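Local coordinates for protein endosialidase (PDB 4HIZ) that probably cleaves capsular polysialic acid from within the chain, as an endosialidase acting on alpha-2,8 and alpha-2,9 linkages, at residues Q87-V92 against P100-E105; L132-P137 against V144-M149; A175-R180 against L322-A327. One frame throughout, in Å; residues are numbered along the deposited sequence. Where two conformers were deposited one is given.

Interaction 1. Residues Q87-V92 against P100-E105. With NA (sodium ion), chain B; EDO (1,2-ethanediol), chain L.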
loop_
_atom_site.group_PDB
_atom_site.type_symbol
_atom_site.label_atom_id
_atom_site.label_comp_id
_atom_site.label_asym_id
_atom_site.label_seq_id
_atom_site.Cartn_x
_atom_site.Cartn_y
_atom_site.Cartn_z
ATOM N N GLN A 87 17.131 8.226 18.270
ATOM C CA GLN A 87 17.908 8.609 19.487
ATOM C C GLN A 87 17.172 9.686 20.283
ATOM O O GLN A 87 16.641 10.632 19.695
ATOM C CB GLN A 87 19.325 9.121 19.123
ATOM C CG GLN A 87 19.293 10.341 18.252
ATOM C CD GLN A 87 20.700 10.896 17.914
ATOM O OE1 GLN A 87 20.888 11.503 16.862
ATOM N NE2 GLN A 87 21.669 10.712 18.823
ATOM N N ASP A 88 17.065 9.525 21.610
ATOM C CA ASP A 88 17.060 8.240 22.304
ATOM C C ASP A 88 15.690 8.201 22.991
ATOM O O ASP A 88 15.562 8.629 24.153
ATOM C CB ASP A 88 18.199 8.137 23.336
ATOM C CG ASP A 88 18.195 6.807 24.081
ATOM O OD1 ASP A 88 17.542 5.840 23.588
ATOM O OD2 ASP A 88 18.834 6.714 25.168
ATOM N N LYS A 89 14.680 7.726 22.265
ATOM C CA LYS A 89 13.274 7.947 22.602
ATOM C C LYS A 89 12.443 6.692 22.690
ATOM O O LYS A 89 11.253 6.781 23.030
ATOM C CB LYS A 89 12.606 8.829 21.505
ATOM C CG LYS A 89 13.219 10.251 21.419
ATOM C CD LYS A 89 12.471 11.108 20.397
ATOM C CE LYS A 89 12.836 10.672 18.918
ATOM N NZ LYS A 89 14.259 11.178 18.527
ATOM N N THR A 90 13.000 5.533 22.341
ATOM C CA THR A 90 12.134 4.334 22.326
ATOM C C THR A 90 11.634 3.913 23.706
ATOM O O THR A 90 12.280 4.187 24.720
ATOM C CB THR A 90 12.810 3.119 21.645
ATOM O OG1 THR A 90 13.935 2.683 22.410
ATOM C CG2 THR A 90 13.201 3.443 20.193
ATOM N N PHE A 91 10.486 3.238 23.738
ATOM C CA PHE A 91 9.958 2.711 24.989
ATOM C C PHE A 91 8.900 1.666 24.695
ATOM O O PHE A 91 8.406 1.562 23.561
ATOM C CB PHE A 91 9.411 3.880 25.875
ATOM C CG PHE A 91 8.239 4.613 25.270
ATOM C CD1 PHE A 91 6.921 4.148 25.448
ATOM C CD2 PHE A 91 8.437 5.747 24.488
ATOM C CE1 PHE A 91 5.847 4.841 24.869
ATOM C CE2 PHE A 91 7.361 6.454 23.910
ATOM C CZ PHE A 91 6.052 5.995 24.094
ATOM N N VAL A 92 8.608 0.851 25.703
ATOM C CA VAL A 92 7.551 -0.164 25.631
ATOM C C VAL A 92 6.526 0.173 26.713
ATOM O O VAL A 92 6.887 0.456 27.885
ATOM C CB VAL A 92 8.143 -1.568 25.832
ATOM C CG1 VAL A 92 7.040 -2.655 25.774
ATOM C CG2 VAL A 92 9.252 -1.844 24.757
ATOM N N PRO A 100 9.699 6.348 18.478
ATOM C CA PRO A 100 9.572 7.734 18.051
ATOM C C PRO A 100 10.824 8.143 17.282
ATOM O O PRO A 100 11.898 7.567 17.487
ATOM C CB PRO A 100 9.507 8.519 19.384
ATOM C CG PRO A 100 9.184 7.441 20.440
ATOM C CD PRO A 100 9.960 6.242 19.922
ATOM N N PHE A 101 10.657 9.089 16.365
ATOM C CA PHE A 101 11.749 9.500 15.456
ATOM C C PHE A 101 11.329 10.842 14.860
ATOM O O PHE A 101 10.335 11.443 15.314
ATOM C CB PHE A 101 11.964 8.430 14.354
ATOM C CG PHE A 101 10.810 8.289 13.390
ATOM C CD1 PHE A 101 9.644 7.543 13.745
ATOM C CD2 PHE A 101 10.894 8.847 12.116
ATOM C CE1 PHE A 101 8.586 7.387 12.832
ATOM C CE2 PHE A 101 9.844 8.710 11.184
ATOM C CZ PHE A 101 8.682 7.971 11.543
ATOM N N MET A 102 12.094 11.387 13.915
ATOM C CA MET A 102 11.666 12.603 13.245
ATOM C C MET A 102 11.586 12.321 11.731
ATOM O O MET A 102 12.472 11.650 11.169
ATOM C CB MET A 102 12.654 13.759 13.562
ATOM C CG MET A 102 12.462 14.201 15.076
ATOM S SD MET A 102 13.702 15.474 15.452
ATOM C CE MET A 102 15.173 14.501 15.699
ATOM N N ALA A 103 10.483 12.768 11.133
ATOM C CA ALA A 103 10.206 12.600 9.705
ATOM C C ALA A 103 10.351 13.964 9.068
ATOM O O ALA A 103 9.535 14.857 9.303
ATOM C CB ALA A 103 8.757 12.080 9.517
ATOM N N GLY A 104 11.383 14.138 8.256
ATOM C CA GLY A 104 11.620 15.449 7.646
ATOM C C GLY A 104 12.227 15.286 6.264
ATOM O O GLY A 104 11.805 14.393 5.493
ATOM N N GLU A 105 13.213 16.112 5.938
ATOM C CA GLU A 105 13.781 16.066 4.599
ATOM C C GLU A 105 15.318 16.153 4.605
ATOM O O GLU A 105 15.955 15.921 3.588
ATOM C CB GLU A 105 13.229 17.201 3.732
ATOM C CG GLU A 105 13.781 18.592 4.207
ATOM C CD GLU A 105 13.145 19.776 3.481
ATOM O OE1 GLU A 105 11.931 19.686 3.150
ATOM O OE2 GLU A 105 13.870 20.796 3.250
HETATM NA NA NA B . 14.405 3.007 25.882
HETATM C C1 EDO L . 10.579 -0.231 28.430
HETATM O O1 EDO L . 10.507 1.099 27.924
HETATM C C2 EDO L . 12.012 -0.708 28.678
HETATM O O2 EDO L . 12.783 -0.522 27.507
HETATM O O HOH W 1 13.652 2.887 28.626
#
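Lys-89 and Pro-100 carry most of this contact. The two side chains lie alongside and point opposite ways. Lys-89 CB lies 3.8 Å from Pro-100 CB, and the CG of the Pro-100 ring reaches Lys-89 O at 3.4 Å. The lysine chain then runs on over the backbone of Pro-100. Its CE sits 3.5 Å from Pro-100 O, a close carbon contact and not a hydrogen bond. Bends at chi3 and chi4 (-74° and -75°) turn the ammonium group back toward its own segment. There Lys-89 NZ donates to Gln-87 O at 2.7 Å, coming from above the carbonyl plane. NZ also bonds to Trp-85 O and Cys-148 O, so three backbone oxygens grip the buried amine. The two segments share no hydrogen bond.

The contact belongs to the beta hairpin of strands 91-93 and 96-104, within the catalytic beta-propeller domain. Residues 87-90 form the approach to the first of these strands, and a cis peptide precedes Asp-88. Strand 96-104 also pairs with strand 113-119.

Thr-90 touches the proline through its backbone: its CA is 3.8 Å from Pro-100 CD. The carbonyl of Thr-90 is turned to other use, since its O binds the sodium ion at 2.7 Å. Val-477 O and a water also bind this ion, which ties the start of the hairpin to strand 473-480. The hydroxyl of Thr-90 is hydrogen-bonded to Ser-476.

The Phe-91 side chain lies roughly perpendicular to the proline. Its CE2 meets Pro-100 CG at 4.0 Å, an apolar touch that is oblique to the aromatic ring. The same ring stacks on Tyr-98.

Interaction 2. Residues L132-P137 against V144-M149. With FRU (beta-D-fructofuranose), chain G; EDO (1,2-ethanediol), chain P.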
loop_
_atom_site.group_PDB
_atom_site.type_symbol
_atom_site.label_atom_id
_atom_site.label_comp_id
_atom_site.label_asym_id
_atom_site.label_seq_id
_atom_site.Cartn_x
_atom_site.Cartn_y
_atom_site.Cartn_z
ATOM N N LEU A 132 3.301 13.452 15.938
ATOM C CA LEU A 132 3.012 13.802 17.332
ATOM C C LEU A 132 3.056 15.309 17.505
ATOM O O LEU A 132 2.298 15.855 18.302
ATOM C CB LEU A 132 4.063 13.183 18.249
ATOM C CG LEU A 132 4.042 11.646 18.174
ATOM C CD1 LEU A 132 5.317 11.112 18.864
ATOM C CD2 LEU A 132 2.748 11.038 18.789
ATOM N N THR A 133 3.966 15.987 16.806
ATOM C CA THR A 133 3.942 17.449 16.788
ATOM C C THR A 133 3.408 17.903 15.440
ATOM O O THR A 133 3.691 17.265 14.420
ATOM C CB THR A 133 5.368 18.060 17.004
ATOM O OG1 THR A 133 6.295 17.566 16.010
ATOM C CG2 THR A 133 5.921 17.634 18.348
ATOM N N PRO A 134 2.650 19.002 15.411
ATOM C CA PRO A 134 2.299 19.588 14.111
ATOM C C PRO A 134 3.499 20.390 13.623
ATOM O O PRO A 134 4.476 20.528 14.377
ATOM C CB PRO A 134 1.206 20.583 14.474
ATOM C CG PRO A 134 1.652 21.083 15.840
ATOM C CD PRO A 134 2.256 19.866 16.540
ATOM N N ILE A 135 3.458 20.885 12.392
ATOM C CA ILE A 135 4.449 21.885 12.006
ATOM C C ILE A 135 4.279 23.059 12.981
ATOM O O ILE A 135 3.146 23.388 13.353
ATOM C CB ILE A 135 4.242 22.347 10.549
ATOM C CG1 ILE A 135 4.409 21.154 9.591
ATOM C CG2 ILE A 135 5.220 23.483 10.204
ATOM C CD1 ILE A 135 5.806 20.513 9.679
ATOM N N HIS A 136 5.395 23.680 13.418
ATOM C CA HIS A 136 5.323 24.730 14.418
ATOM C C HIS A 136 4.398 25.847 13.933
ATOM O O HIS A 136 4.469 26.258 12.770
ATOM C CB HIS A 136 6.739 25.287 14.614
ATOM C CG HIS A 136 6.894 26.111 15.847
ATOM N ND1 HIS A 136 6.332 27.368 15.977
ATOM C CD2 HIS A 136 7.542 25.853 17.007
ATOM C CE1 HIS A 136 6.617 27.842 17.178
ATOM N NE2 HIS A 136 7.361 26.953 17.814
ATOM N N PRO A 137 3.534 26.358 14.816
ATOM C CA PRO A 137 2.562 27.362 14.368
ATOM C C PRO A 137 3.236 28.638 13.899
ATOM O O PRO A 137 2.658 29.353 13.092
ATOM C CB PRO A 137 1.714 27.623 15.619
ATOM C CG PRO A 137 2.529 27.146 16.754
ATOM C CD PRO A 137 3.333 25.978 16.220
ATOM N N VAL A 144 11.166 28.805 12.722
ATOM C CA VAL A 144 11.564 27.791 13.675
ATOM C C VAL A 144 10.672 26.556 13.489
ATOM O O VAL A 144 9.591 26.634 12.879
ATOM C CB VAL A 144 11.357 28.246 15.148
ATOM C CG1 VAL A 144 12.334 29.406 15.473
ATOM C CG2 VAL A 144 9.900 28.679 15.413
ATOM N N ASN A 145 11.125 25.425 14.005
ATOM C CA ASN A 145 10.253 24.229 14.004
ATOM C C ASN A 145 10.656 23.287 15.137
ATOM O O ASN A 145 11.719 23.465 15.771
ATOM C CB ASN A 145 10.293 23.517 12.629
ATOM C CG ASN A 145 9.152 22.512 12.462
ATOM O OD1 ASN A 145 8.080 22.638 13.067
ATOM N ND2 ASN A 145 9.384 21.525 11.629
ATOM N N TYR A 146 9.843 22.253 15.373
ATOM C CA TYR A 146 10.076 21.368 16.503
ATOM C C TYR A 146 11.164 20.307 16.249
ATOM O O TYR A 146 11.572 20.098 15.096
ATOM C CB TYR A 146 8.774 20.707 16.871
ATOM C CG TYR A 146 7.710 21.623 17.419
ATOM C CD1 TYR A 146 7.948 22.412 18.568
ATOM C CD2 TYR A 146 6.451 21.673 16.823
ATOM C CE1 TYR A 146 6.944 23.212 19.103
ATOM C CE2 TYR A 146 5.427 22.477 17.351
ATOM C CZ TYR A 146 5.676 23.228 18.495
ATOM O OH TYR A 146 4.665 24.011 19.017
ATOM N N HIS A 147 11.611 19.645 17.321
ATOM C CA HIS A 147 12.686 18.655 17.266
ATOM C C HIS A 147 12.652 17.921 18.615
ATOM O O HIS A 147 12.267 18.487 19.631
ATOM C CB HIS A 147 14.013 19.439 17.116
ATOM C CG HIS A 147 15.245 18.599 17.025
ATOM N ND1 HIS A 147 15.997 18.234 18.128
ATOM C CD2 HIS A 147 15.916 18.136 15.941
ATOM C CE1 HIS A 147 17.054 17.548 17.725
ATOM N NE2 HIS A 147 17.027 17.475 16.402
ATOM N N CYS A 148 13.024 16.647 18.634
ATOM C CA CYS A 148 13.020 15.925 19.893
ATOM C C CYS A 148 13.976 14.763 19.863
ATOM O O CYS A 148 13.949 13.961 18.899
ATOM C CB CYS A 148 11.590 15.402 20.176
ATOM S SG CYS A 148 11.419 14.450 21.738
ATOM N N MET A 149 14.798 14.644 20.900
ATOM C CA MET A 149 15.610 13.452 21.136
ATOM C C MET A 149 15.443 12.883 22.552
ATOM O O MET A 149 16.186 11.973 22.947
ATOM C CB MET A 149 17.092 13.718 20.828
ATOM C CG MET A 149 17.348 13.938 19.315
ATOM S SD MET A 149 19.088 14.272 19.060
ATOM C CE MET A 149 19.107 14.263 17.255
HETATM C C1 FRU G . 4.138 29.541 20.827
HETATM C C2 FRU G . 3.970 28.214 21.420
HETATM C C3 FRU G . 5.011 27.228 21.514
HETATM C C4 FRU G . 4.306 26.015 21.981
HETATM C C5 FRU G . 2.951 26.200 21.362
HETATM C C6 FRU G . 1.827 25.366 21.961
HETATM O O1 FRU G . 3.999 29.222 19.456
HETATM O O2 FRU G . 4.086 28.644 22.843
HETATM O O3 FRU G . 6.223 27.588 22.222
HETATM O O4 FRU G . 4.989 24.816 21.494
HETATM O O5 FRU G . 2.649 27.611 21.469
HETATM O O6 FRU G . 1.511 25.854 23.227
HETATM C C1 EDO P . 18.477 16.023 13.834
HETATM O O1 EDO P . 19.165 16.865 14.763
HETATM C C2 EDO P . 18.301 16.808 12.550
HETATM O O2 EDO P . 19.594 17.356 12.259
#
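The irregular segment 132-137 runs beside the start of strand 144-154 and comes nearest at His-136 and Asn-145, whose CA atoms are 5.0 Å apart. One hydrogen bond joins the two segments by way of a side chain: His-136 N donates to Asn-145 OD1 at 2.9 Å, with an N-H...O angle of 157°. The same oxygen takes a weak bond from Tyr-146 N. The amide nitrogen of Asn-145 is held by Val-109 O and Leu-112 O, which fixes the group at both ends.

The His-136 ring lies between two residues of the strand. Val-144 CG2 sits over the centre of one face, 3.7 Å from the centroid, in a CH-pi contact. Tyr-146 OH lies over the opposite face, toward its rim. The two rings are oblique, with planes at 39°, and His-136 CD2 lies 3.4 Å from Tyr-146 CE1. His-136 ND1 is bonded to Asp-138 N.

His-136, Pro-137 and Tyr-146 line a glycan pocket of the catalytic beta-propeller, where a fructose unit is bound. Tyr-146 OH is hydrogen-bonded to its O4 at 2.6 Å. Pro-137 CG comes within 3.7 Å of fructose O1.

Further back on the tyrosine, Pro-134 O meets the ring edge in its plane, 3.3 Å from Tyr-146 CD2. Thr-133 CB packs obliquely against the same carbon.

Interaction 3. Residues A175-R180 against L322-A327. With FRU (beta-D-fructofuranose), chain G; EDO (1,2-ethanediol), chain X.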
loop_
_atom_site.group_PDB
_atom_site.type_symbol
_atom_site.label_atom_id
_atom_site.label_comp_id
_atom_site.label_asym_id
_atom_site.label_seq_id
_atom_site.Cartn_x
_atom_site.Cartn_y
_atom_site.Cartn_z
ATOM N N ALA A 175 13.091 25.217 24.822
ATOM C CA ALA A 175 12.664 23.829 24.946
ATOM C C ALA A 175 11.512 23.751 25.920
ATOM O O ALA A 175 11.456 24.526 26.906
ATOM C CB ALA A 175 13.832 22.946 25.419
ATOM N N GLU A 176 10.600 22.817 25.656
ATOM C CA GLU A 176 9.403 22.679 26.486
ATOM C C GLU A 176 9.266 21.255 26.914
ATOM O O GLU A 176 9.536 20.345 26.125
ATOM C CB GLU A 176 8.138 23.098 25.726
ATOM C CG GLU A 176 8.112 24.604 25.396
ATOM C CD GLU A 176 7.108 24.958 24.288
ATOM O OE1 GLU A 176 6.859 24.136 23.364
ATOM O OE2 GLU A 176 6.570 26.088 24.355
ATOM N N LEU A 177 8.821 21.048 28.151
ATOM C CA LEU A 177 8.451 19.707 28.586
ATOM C C LEU A 177 6.982 19.531 28.185
ATOM O O LEU A 177 6.144 20.315 28.612
ATOM C CB LEU A 177 8.676 19.571 30.115
ATOM C CG LEU A 177 8.401 18.133 30.615
ATOM C CD1 LEU A 177 9.478 17.141 30.124
ATOM C CD2 LEU A 177 8.291 18.139 32.160
ATOM N N TRP A 178 6.673 18.546 27.317
ATOM C CA TRP A 178 5.288 18.259 26.933
ATOM C C TRP A 178 4.871 16.979 27.618
ATOM O O TRP A 178 5.663 16.017 27.682
ATOM C CB TRP A 178 5.169 18.039 25.410
ATOM C CG TRP A 178 5.270 19.272 24.526
ATOM C CD1 TRP A 178 5.953 20.441 24.764
ATOM C CD2 TRP A 178 4.673 19.409 23.224
ATOM N NE1 TRP A 178 5.796 21.306 23.684
ATOM C CE2 TRP A 178 5.019 20.694 22.729
ATOM C CE3 TRP A 178 3.864 18.579 22.448
ATOM C CZ2 TRP A 178 4.594 21.158 21.477
ATOM C CZ3 TRP A 178 3.426 19.042 21.204
ATOM C CH2 TRP A 178 3.810 20.304 20.719
ATOM N N SER A 179 3.642 16.926 28.131
ATOM C CA SER A 179 3.159 15.649 28.661
ATOM C C SER A 179 1.689 15.441 28.443
ATOM O O SER A 179 0.931 16.385 28.305
ATOM C CB SER A 179 3.493 15.461 30.156
ATOM O OG SER A 179 2.596 16.179 30.982
ATOM N N ARG A 180 1.319 14.159 28.369
ATOM C CA ARG A 180 -0.094 13.731 28.259
ATOM C C ARG A 180 -0.212 12.474 29.069
ATOM O O ARG A 180 0.765 11.763 29.263
ATOM C CB ARG A 180 -0.442 13.341 26.792
ATOM C CG ARG A 180 -1.090 14.460 25.988
ATOM C CD ARG A 180 -1.340 13.982 24.557
ATOM N NE ARG A 180 -2.167 14.940 23.820
ATOM C CZ ARG A 180 -2.373 14.851 22.499
ATOM N NH1 ARG A 180 -1.818 13.838 21.807
ATOM N NH2 ARG A 180 -3.161 15.729 21.887
ATOM N N LEU A 322 19.693 16.663 33.058
ATOM C CA LEU A 322 18.758 17.550 33.734
ATOM C C LEU A 322 17.942 16.651 34.646
ATOM O O LEU A 322 17.211 15.759 34.172
ATOM C CB LEU A 322 17.845 18.248 32.725
ATOM C CG LEU A 322 18.597 18.963 31.575
ATOM C CD1 LEU A 322 17.584 19.638 30.668
ATOM C CD2 LEU A 322 19.623 20.012 32.103
ATOM N N TYR A 323 18.045 16.888 35.953
ATOM C CA TYR A 323 17.396 16.038 36.933
ATOM C C TYR A 323 16.121 16.714 37.465
ATOM O O TYR A 323 16.179 17.811 38.015
ATOM C CB TYR A 323 18.386 15.719 38.076
ATOM C CG TYR A 323 17.739 15.044 39.258
ATOM C CD1 TYR A 323 17.562 13.679 39.298
ATOM C CD2 TYR A 323 17.295 15.800 40.337
ATOM C CE1 TYR A 323 16.948 13.083 40.395
ATOM C CE2 TYR A 323 16.683 15.221 41.412
ATOM C CZ TYR A 323 16.512 13.873 41.448
ATOM O OH TYR A 323 15.887 13.343 42.578
ATOM N N PHE A 324 14.976 16.070 37.259
ATOM C CA PHE A 324 13.673 16.620 37.634
ATOM C C PHE A 324 13.203 15.869 38.870
ATOM O O PHE A 324 12.928 14.670 38.825
ATOM C CB PHE A 324 12.650 16.366 36.520
ATOM C CG PHE A 324 12.863 17.180 35.289
ATOM C CD1 PHE A 324 13.876 16.847 34.366
ATOM C CD2 PHE A 324 12.029 18.263 35.027
ATOM C CE1 PHE A 324 14.048 17.595 33.217
ATOM C CE2 PHE A 324 12.194 19.025 33.860
ATOM C CZ PHE A 324 13.202 18.668 32.941
ATOM N N ASN A 325 13.103 16.564 40.004
ATOM C CA ASN A 325 12.781 15.865 41.232
ATOM C C ASN A 325 11.309 15.428 41.310
ATOM O O ASN A 325 10.989 14.361 41.877
ATOM C CB ASN A 325 13.167 16.741 42.433
ATOM C CG ASN A 325 13.116 15.957 43.727
ATOM O OD1 ASN A 325 13.871 14.984 43.905
ATOM N ND2 ASN A 325 12.198 16.326 44.609
ATOM N N ASN A 326 10.429 16.239 40.720
ATOM C CA ASN A 326 9.009 15.926 40.662
ATOM C C ASN A 326 8.418 16.682 39.505
ATOM O O ASN A 326 7.988 17.822 39.633
ATOM C CB ASN A 326 8.307 16.308 41.958
ATOM C CG ASN A 326 6.810 15.937 41.957
ATOM O OD1 ASN A 326 6.183 15.664 40.910
ATOM N ND2 ASN A 326 6.224 15.985 43.144
ATOM N N ALA A 327 8.422 16.026 38.352
ATOM C CA ALA A 327 7.985 16.678 37.137
ATOM C C ALA A 327 6.466 16.835 37.080
ATOM O O ALA A 327 5.973 17.606 36.264
ATOM C CB ALA A 327 8.463 15.888 35.946
HETATM C C1 FRU G . 4.138 29.541 20.827
HETATM C C2 FRU G . 3.970 28.214 21.420
HETATM C C3 FRU G . 5.011 27.228 21.514
HETATM C C4 FRU G . 4.306 26.015 21.981
HETATM C C5 FRU G . 2.951 26.200 21.362
HETATM C C6 FRU G . 1.827 25.366 21.961
HETATM O O1 FRU G . 3.999 29.222 19.456
HETATM O O2 FRU G . 4.086 28.644 22.843
HETATM O O3 FRU G . 6.223 27.588 22.222
HETATM O O4 FRU G . 4.989 24.816 21.494
HETATM O O5 FRU G . 2.649 27.611 21.469
HETATM O O6 FRU G . 1.511 25.854 23.227
HETATM C C1 EDO X . 2.965 12.618 42.391
HETATM O O1 EDO X . 1.704 12.891 43.033
HETATM C C2 EDO X . 3.914 13.801 42.529
HETATM O O2 EDO X . 3.591 14.550 43.706
#
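Leu-177 meets Phe-324 and Ala-327 in a small, apolar contact, and one methyl does all the touching. Its CD2 lies 4.3 Å from Phe-324 CE2, oblique to the phenyl ring, and 4.4 Å from Ala-327 CB. Leu-177 CG is trans to the backbone N (chi1 -176°), which carries CD2 out toward segment 322-327. The nearest CA atoms, those of Leu-177 and Ala-327, are 9.1 Å apart, and no hydrogen bond crosses. Phe-305 and Phe-334 also meet the Phe-324 ring.

The polar bonds lie within each segment or run to bound groups. Tyr-323 OH donates to Asn-325 OD1 at 2.9 Å, in the carbonyl plane and on a lone pair. Trp-178 NE1 donates to Glu-176 OE1 in an almost straight bond (175°). The oxygen lies in the indole plane but is met from above the carboxylate plane. This bond helps to position the carboxylate, which receives fructose O4 on OE1 at 2.7 Å and fructose O3 on OE2 at 2.6 Å.

Strand alternation separates these roles. Leu-177 packs the sheet of strands 144-154, 157-166, 172-181 and 272-275 against strand 318-324 and the loop after it, as between sheets of a sialidase-type beta-propeller, while Glu-176 and Trp-178 serve the glycan pocket.

All three contacts are mainly buried, but interaction 1 is the most central and interaction 2 has exposed Pro-137 at its margin. Interaction 1 packs a hairpin strand against its partner strand and the loop leading into that partner. Interaction 3 joins one sheet to a strand of the next and its following loop. Interaction 2 sets a loop against a strand and mixes ring contacts with a hydrogen bond. Interactions 1 and 2 meet directly: Asp-88 N probably bonds to Met-149 O at 2.9 Å. Interactions 2 and 3 share the sheet of strands 144-154 and 172-181. They also share the fructose, with Tyr-146 meeting Trp-178 edge-to-face beside it. Interaction 1 instead has a sodium ion at its flank.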